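Local coordinates for protein SloR (Streptococcus mutans, PDB 5CVI) that probably acts as a manganese-responsive, dimeric DNA-binding transcription regulator of the DtxR/MntR family, at residues K156-M168 with L200-I212. Numbering follows the deposited sequence.
With ZN (zinc ion), chain J.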
loop_
_atom_site.group_PDB
_atom_site.type_symbol
_atom_site.label_atom_id
_atom_site.label_comp_id
_atom_site.label_asym_id
_atom_site.label_seq_id
_atom_site.Cartn_x
_atom_site.Cartn_y
_atom_site.Cartn_z
ATOM N N LYS B 156 -7.881 23.600 -16.226
ATOM C CA LYS B 156 -8.153 23.239 -14.836
ATOM C C LYS B 156 -8.018 21.741 -14.547
ATOM O O LYS B 156 -7.630 21.355 -13.442
ATOM C CB LYS B 156 -9.541 23.729 -14.406
ATOM C CG LYS B 156 -9.768 25.224 -14.560
ATOM C CD LYS B 156 -8.670 26.039 -13.893
ATOM C CE LYS B 156 -8.651 25.832 -12.385
ATOM N NZ LYS B 156 -7.504 26.548 -11.750
ATOM N N ARG B 157 -8.345 20.903 -15.526
ATOM C CA ARG B 157 -8.345 19.456 -15.319
ATOM C C ARG B 157 -8.043 18.653 -16.584
ATOM O O ARG B 157 -8.452 19.027 -17.688
ATOM C CB ARG B 157 -9.683 19.004 -14.730
ATOM C CG ARG B 157 -9.943 17.505 -14.830
ATOM C CD ARG B 157 -11.325 17.155 -14.302
ATOM N NE ARG B 157 -11.697 15.772 -14.586
ATOM C CZ ARG B 157 -12.866 15.406 -15.103
ATOM N NH1 ARG B 157 -13.776 16.323 -15.396
ATOM N NH2 ARG B 157 -13.126 14.125 -15.325
ATOM N N VAL B 158 -7.329 17.543 -16.405
ATOM C CA VAL B 158 -7.029 16.617 -17.493
ATOM C C VAL B 158 -7.300 15.192 -17.034
ATOM O O VAL B 158 -7.397 14.929 -15.837
ATOM C CB VAL B 158 -5.567 16.717 -17.945
ATOM C CG1 VAL B 158 -5.254 18.123 -18.429
ATOM C CG2 VAL B 158 -4.636 16.323 -16.796
ATOM N N GLN B 159 -7.413 14.273 -17.986
ATOM C CA GLN B 159 -7.685 12.879 -17.653
ATOM C C GLN B 159 -6.450 12.137 -17.169
ATOM O O GLN B 159 -5.315 12.516 -17.467
ATOM C CB GLN B 159 -8.280 12.134 -18.847
ATOM C CG GLN B 159 -9.791 12.105 -18.869
ATOM C CD GLN B 159 -10.325 10.982 -19.730
ATOM O OE1 GLN B 159 -9.559 10.160 -20.240
ATOM N NE2 GLN B 159 -11.641 10.937 -19.898
ATOM N N ASP B 160 -6.693 11.066 -16.422
ATOM C CA ASP B 160 -5.638 10.157 -16.021
ATOM C C ASP B 160 -5.258 9.329 -17.235
ATOM O O ASP B 160 -5.787 8.242 -17.443
ATOM C CB ASP B 160 -6.133 9.245 -14.903
ATOM C CG ASP B 160 -5.004 8.523 -14.200
ATOM O OD1 ASP B 160 -3.955 8.285 -14.837
ATOM O OD2 ASP B 160 -5.165 8.196 -13.005
ATOM N N ASN B 161 -4.342 9.845 -18.041
ATOM C CA ASN B 161 -4.023 9.206 -19.306
ATOM C C ASN B 161 -2.563 9.384 -19.666
ATOM O O ASN B 161 -2.109 10.504 -19.885
ATOM C CB ASN B 161 -4.912 9.786 -20.407
ATOM C CG ASN B 161 -4.743 9.075 -21.724
ATOM O OD1 ASN B 161 -3.808 9.354 -22.479
ATOM N ND2 ASN B 161 -5.647 8.146 -22.011
ATOM N N PHE B 162 -1.831 8.279 -19.733
ATOM C CA PHE B 162 -0.398 8.337 -19.988
ATOM C C PHE B 162 -0.051 9.069 -21.287
ATOM O O PHE B 162 0.849 9.907 -21.308
ATOM C CB PHE B 162 0.214 6.937 -19.980
ATOM C CG PHE B 162 1.704 6.932 -20.147
ATOM C CD1 PHE B 162 2.536 7.193 -19.071
ATOM C CD2 PHE B 162 2.276 6.670 -21.382
ATOM C CE1 PHE B 162 3.909 7.191 -19.222
ATOM C CE2 PHE B 162 3.649 6.667 -21.539
ATOM C CZ PHE B 162 4.467 6.926 -20.457
ATOM N N GLN B 163 -0.767 8.754 -22.361
ATOM C CA GLN B 163 -0.521 9.385 -23.658
ATOM C C GLN B 163 -0.777 10.888 -23.605
ATOM O O GLN B 163 -0.064 11.675 -24.227
ATOM C CB GLN B 163 -1.391 8.751 -24.744
ATOM C CG GLN B 163 -1.329 7.240 -24.775
ATOM C CD GLN B 163 -1.025 6.698 -26.153
ATOM O OE1 GLN B 163 -1.864 6.746 -27.054
ATOM N NE2 GLN B 163 0.188 6.183 -26.329
ATOM N N LEU B 164 -1.806 11.277 -22.864
ATOM C CA LEU B 164 -2.134 12.685 -22.698
ATOM C C LEU B 164 -1.042 13.389 -21.907
ATOM O O LEU B 164 -0.786 14.577 -22.096
ATOM C CB LEU B 164 -3.479 12.841 -21.993
ATOM C CG LEU B 164 -3.930 14.279 -21.747
ATOM C CD1 LEU B 164 -3.833 15.077 -23.035
ATOM C CD2 LEU B 164 -5.355 14.301 -21.208
ATOM N N LEU B 165 -0.401 12.640 -21.017
ATOM C CA LEU B 165 0.703 13.162 -20.223
ATOM C C LEU B 165 1.884 13.504 -21.118
ATOM O O LEU B 165 2.478 14.571 -20.998
ATOM C CB LEU B 165 1.134 12.143 -19.170
ATOM C CG LEU B 165 2.340 12.540 -18.321
ATOM C CD1 LEU B 165 2.015 13.747 -17.456
ATOM C CD2 LEU B 165 2.786 11.368 -17.461
ATOM N N LYS B 166 2.217 12.590 -22.021
ATOM C CA LYS B 166 3.321 12.796 -22.948
ATOM C C LYS B 166 3.020 13.918 -23.933
ATOM O O LYS B 166 3.926 14.621 -24.379
ATOM C CB LYS B 166 3.648 11.497 -23.692
ATOM C CG LYS B 166 4.217 10.412 -22.792
ATOM C CD LYS B 166 5.383 10.948 -21.971
ATOM C CE LYS B 166 5.875 9.931 -20.954
ATOM N NZ LYS B 166 6.987 10.483 -20.126
ATOM N N TYR B 167 1.746 14.078 -24.273
ATOM C CA TYR B 167 1.315 15.167 -25.139
ATOM C C TYR B 167 1.570 16.502 -24.445
ATOM O O TYR B 167 2.131 17.428 -25.038
ATOM C CB TYR B 167 -0.169 15.020 -25.488
ATOM C CG TYR B 167 -0.702 16.073 -26.443
ATOM C CD1 TYR B 167 -1.172 17.290 -25.971
ATOM C CD2 TYR B 167 -0.745 15.843 -27.814
ATOM C CE1 TYR B 167 -1.662 18.251 -26.834
ATOM C CE2 TYR B 167 -1.234 16.797 -28.683
ATOM C CZ TYR B 167 -1.692 18.001 -28.188
ATOM O OH TYR B 167 -2.184 18.961 -29.047
HETATM N N MSE B 168 1.166 16.589 -23.182
HETATM C CA MSE B 168 1.332 17.812 -22.404
HETATM C C MSE B 168 2.800 18.127 -22.119
HETATM O O MSE B 168 3.159 19.273 -21.868
HETATM C CB MSE B 168 0.539 17.723 -21.099
HETATM C CG MSE B 168 -0.958 17.533 -21.310
HETATM SE SE MSE B 168 -1.918 17.157 -19.659
HETATM C CE MSE B 168 -1.549 18.824 -18.717
ATOM N N LEU B 200 -0.902 26.553 -31.217
ATOM C CA LEU B 200 -0.941 25.098 -31.266
ATOM C C LEU B 200 -2.328 24.643 -31.689
ATOM O O LEU B 200 -3.336 25.148 -31.189
ATOM C CB LEU B 200 -0.595 24.493 -29.904
ATOM C CG LEU B 200 -0.861 22.990 -29.747
ATOM C CD1 LEU B 200 0.117 22.154 -30.570
ATOM C CD2 LEU B 200 -0.820 22.576 -28.281
ATOM N N GLN B 201 -2.379 23.696 -32.617
ATOM C CA GLN B 201 -3.645 23.093 -33.003
ATOM C C GLN B 201 -3.883 21.833 -32.175
ATOM O O GLN B 201 -3.057 20.920 -32.155
ATOM C CB GLN B 201 -3.677 22.786 -34.505
ATOM C CG GLN B 201 -3.762 24.028 -35.382
ATOM C CD GLN B 201 -3.976 23.705 -36.849
ATOM O OE1 GLN B 201 -3.171 23.006 -37.468
ATOM N NE2 GLN B 201 -5.072 24.208 -37.412
ATOM N N VAL B 202 -5.011 21.806 -31.475
ATOM C CA VAL B 202 -5.377 20.671 -30.643
ATOM C C VAL B 202 -6.496 19.886 -31.318
ATOM O O VAL B 202 -7.636 20.346 -31.369
ATOM C CB VAL B 202 -5.855 21.131 -29.250
ATOM C CG1 VAL B 202 -6.122 19.932 -28.352
ATOM C CG2 VAL B 202 -4.830 22.056 -28.614
ATOM N N THR B 203 -6.167 18.708 -31.845
ATOM C CA THR B 203 -7.164 17.850 -32.479
ATOM C C THR B 203 -8.301 17.575 -31.509
ATOM O O THR B 203 -8.070 17.402 -30.312
ATOM C CB THR B 203 -6.568 16.506 -32.920
ATOM O OG1 THR B 203 -6.190 15.745 -31.765
ATOM C CG2 THR B 203 -5.354 16.727 -33.815
ATOM N N SER B 204 -9.527 17.532 -32.025
ATOM C CA SER B 204 -10.699 17.339 -31.177
ATOM C C SER B 204 -10.613 16.056 -30.349
ATOM O O SER B 204 -11.259 15.937 -29.310
ATOM C CB SER B 204 -11.986 17.378 -32.006
ATOM O OG SER B 204 -11.919 16.492 -33.106
ATOM N N ALA B 205 -9.806 15.103 -30.809
ATOM C CA ALA B 205 -9.557 13.884 -30.046
ATOM C C ALA B 205 -8.906 14.229 -28.712
ATOM O O ALA B 205 -9.337 13.762 -27.659
ATOM C CB ALA B 205 -8.678 12.930 -30.835
ATOM N N VAL B 206 -7.865 15.052 -28.766
ATOM C CA VAL B 206 -7.164 15.482 -27.565
ATOM C C VAL B 206 -8.020 16.448 -26.758
ATOM O O VAL B 206 -8.006 16.426 -25.526
ATOM C CB VAL B 206 -5.824 16.163 -27.907
ATOM C CG1 VAL B 206 -5.143 16.665 -26.641
ATOM C CG2 VAL B 206 -4.914 15.204 -28.653
ATOM N N ALA B 207 -8.773 17.288 -27.463
ATOM C CA ALA B 207 -9.577 18.324 -26.821
ATOM C C ALA B 207 -10.674 17.741 -25.928
ATOM O O ALA B 207 -11.205 18.425 -25.052
ATOM C CB ALA B 207 -10.177 19.249 -27.865
ATOM N N SER B 208 -11.008 16.475 -26.158
ATOM C CA SER B 208 -12.058 15.800 -25.405
ATOM C C SER B 208 -11.547 15.267 -24.073
ATOM O O SER B 208 -12.334 14.902 -23.200
ATOM C CB SER B 208 -12.639 14.651 -26.227
ATOM O OG SER B 208 -11.635 13.709 -26.557
ATOM N N GLN B 209 -10.225 15.216 -23.929
ATOM C CA GLN B 209 -9.594 14.699 -22.720
ATOM C C GLN B 209 -9.103 15.835 -21.834
ATOM O O GLN B 209 -8.412 15.613 -20.841
ATOM C CB GLN B 209 -8.420 13.788 -23.081
ATOM C CG GLN B 209 -8.808 12.543 -23.856
ATOM C CD GLN B 209 -9.630 11.577 -23.030
ATOM O OE1 GLN B 209 -10.784 11.851 -22.697
ATOM N NE2 GLN B 209 -9.034 10.439 -22.685
ATOM N N ILE B 210 -9.465 17.058 -22.205
ATOM C CA ILE B 210 -9.033 18.247 -21.482
ATOM C C ILE B 210 -10.231 19.062 -21.003
ATOM O O ILE B 210 -11.259 19.134 -21.680
ATOM C CB ILE B 210 -8.137 19.133 -22.364
ATOM C CG1 ILE B 210 -6.776 18.469 -22.569
ATOM C CG2 ILE B 210 -7.962 20.508 -21.746
ATOM C CD1 ILE B 210 -5.828 19.291 -23.409
ATOM N N TYR B 211 -10.095 19.673 -19.832
ATOM C CA TYR B 211 -11.173 20.464 -19.257
ATOM C C TYR B 211 -10.711 21.892 -18.976
ATOM O O TYR B 211 -9.634 22.109 -18.418
ATOM C CB TYR B 211 -11.698 19.798 -17.984
ATOM C CG TYR B 211 -12.252 18.405 -18.205
ATOM C CD1 TYR B 211 -11.437 17.283 -18.094
ATOM C CD2 TYR B 211 -13.589 18.212 -18.520
ATOM C CE1 TYR B 211 -11.942 16.008 -18.294
ATOM C CE2 TYR B 211 -14.104 16.941 -18.719
ATOM C CZ TYR B 211 -13.276 15.843 -18.606
ATOM O OH TYR B 211 -13.790 14.582 -18.808
ATOM N N ILE B 212 -11.529 22.864 -19.365
ATOM C CA ILE B 212 -11.156 24.269 -19.242
ATOM C C ILE B 212 -12.222 25.104 -18.536
ATOM O O ILE B 212 -13.332 24.635 -18.284
ATOM C CB ILE B 212 -10.861 24.886 -20.623
ATOM C CG1 ILE B 212 -12.026 24.623 -21.578
ATOM C CG2 ILE B 212 -9.570 24.319 -21.188
ATOM C CD1 ILE B 212 -11.811 25.164 -22.981
HETATM ZN ZN ZN J . -4.006 6.822 -12.266
HETATM O O HOH W 1 -16.074 14.257 -16.612
HETATM O O HOH W 2 -3.332 18.133 -31.485
HETATM O O HOH W 3 -2.472 8.238 -11.870
#
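Strands 156-158 and 210-212 run antiparallel, their axes 4.8 Å apart, and a classic beta bulge sets both K156 and R157 against Y211, whose O accepts from K156 N at 3.2 Å and more weakly from R157 N. The return bond, from Y211 N to R157 O, measures 2.8 Å. On the face of the sheet that carries R157 and Y211, the guanidinium lies flat on the ring, the planes only 10° apart and R157 CZ 3.7 Å from the Y211 centroid, a stacked cation-pi contact. The arginine chain, extended from CG to NE with CG anti to the backbone N (chi1 164°), runs alongside the tyrosine and keeps NH1 over its face. NH1 also donates to Y140 O, and a water joins NH2 to Y211 OH, which together probably limit rotation of the charged group. On the other face, V158 CG1 packs against I210 CG1. The pairing frays at Q159, whose N gives a weak bond to Q209 O, and the two glutamine side chains pack together, their amide planes 66° apart.

N161, the N-cap of helix 162-170, takes L164 N on an in-plane lone pair of OD1. L164 turns CD2 onto Q209 CB and CD1 to V206 CG1. The Y167 ring receives V206 CG1 over one face, 4.0 Å from its centroid, as a CH-pi contact, while a water links Y167 OH to Q201 O and T203 N.

The contact thus joins strand 151-158 of the SH3-like FeoA domain to edge strand 210-214, and packs helix 162-170 against V206 in the weakly bonded helical turn 204-207. Between strand 151-158 and helix 162-170, D160 OD2 binds a zinc ion together with H76, H95 and a water.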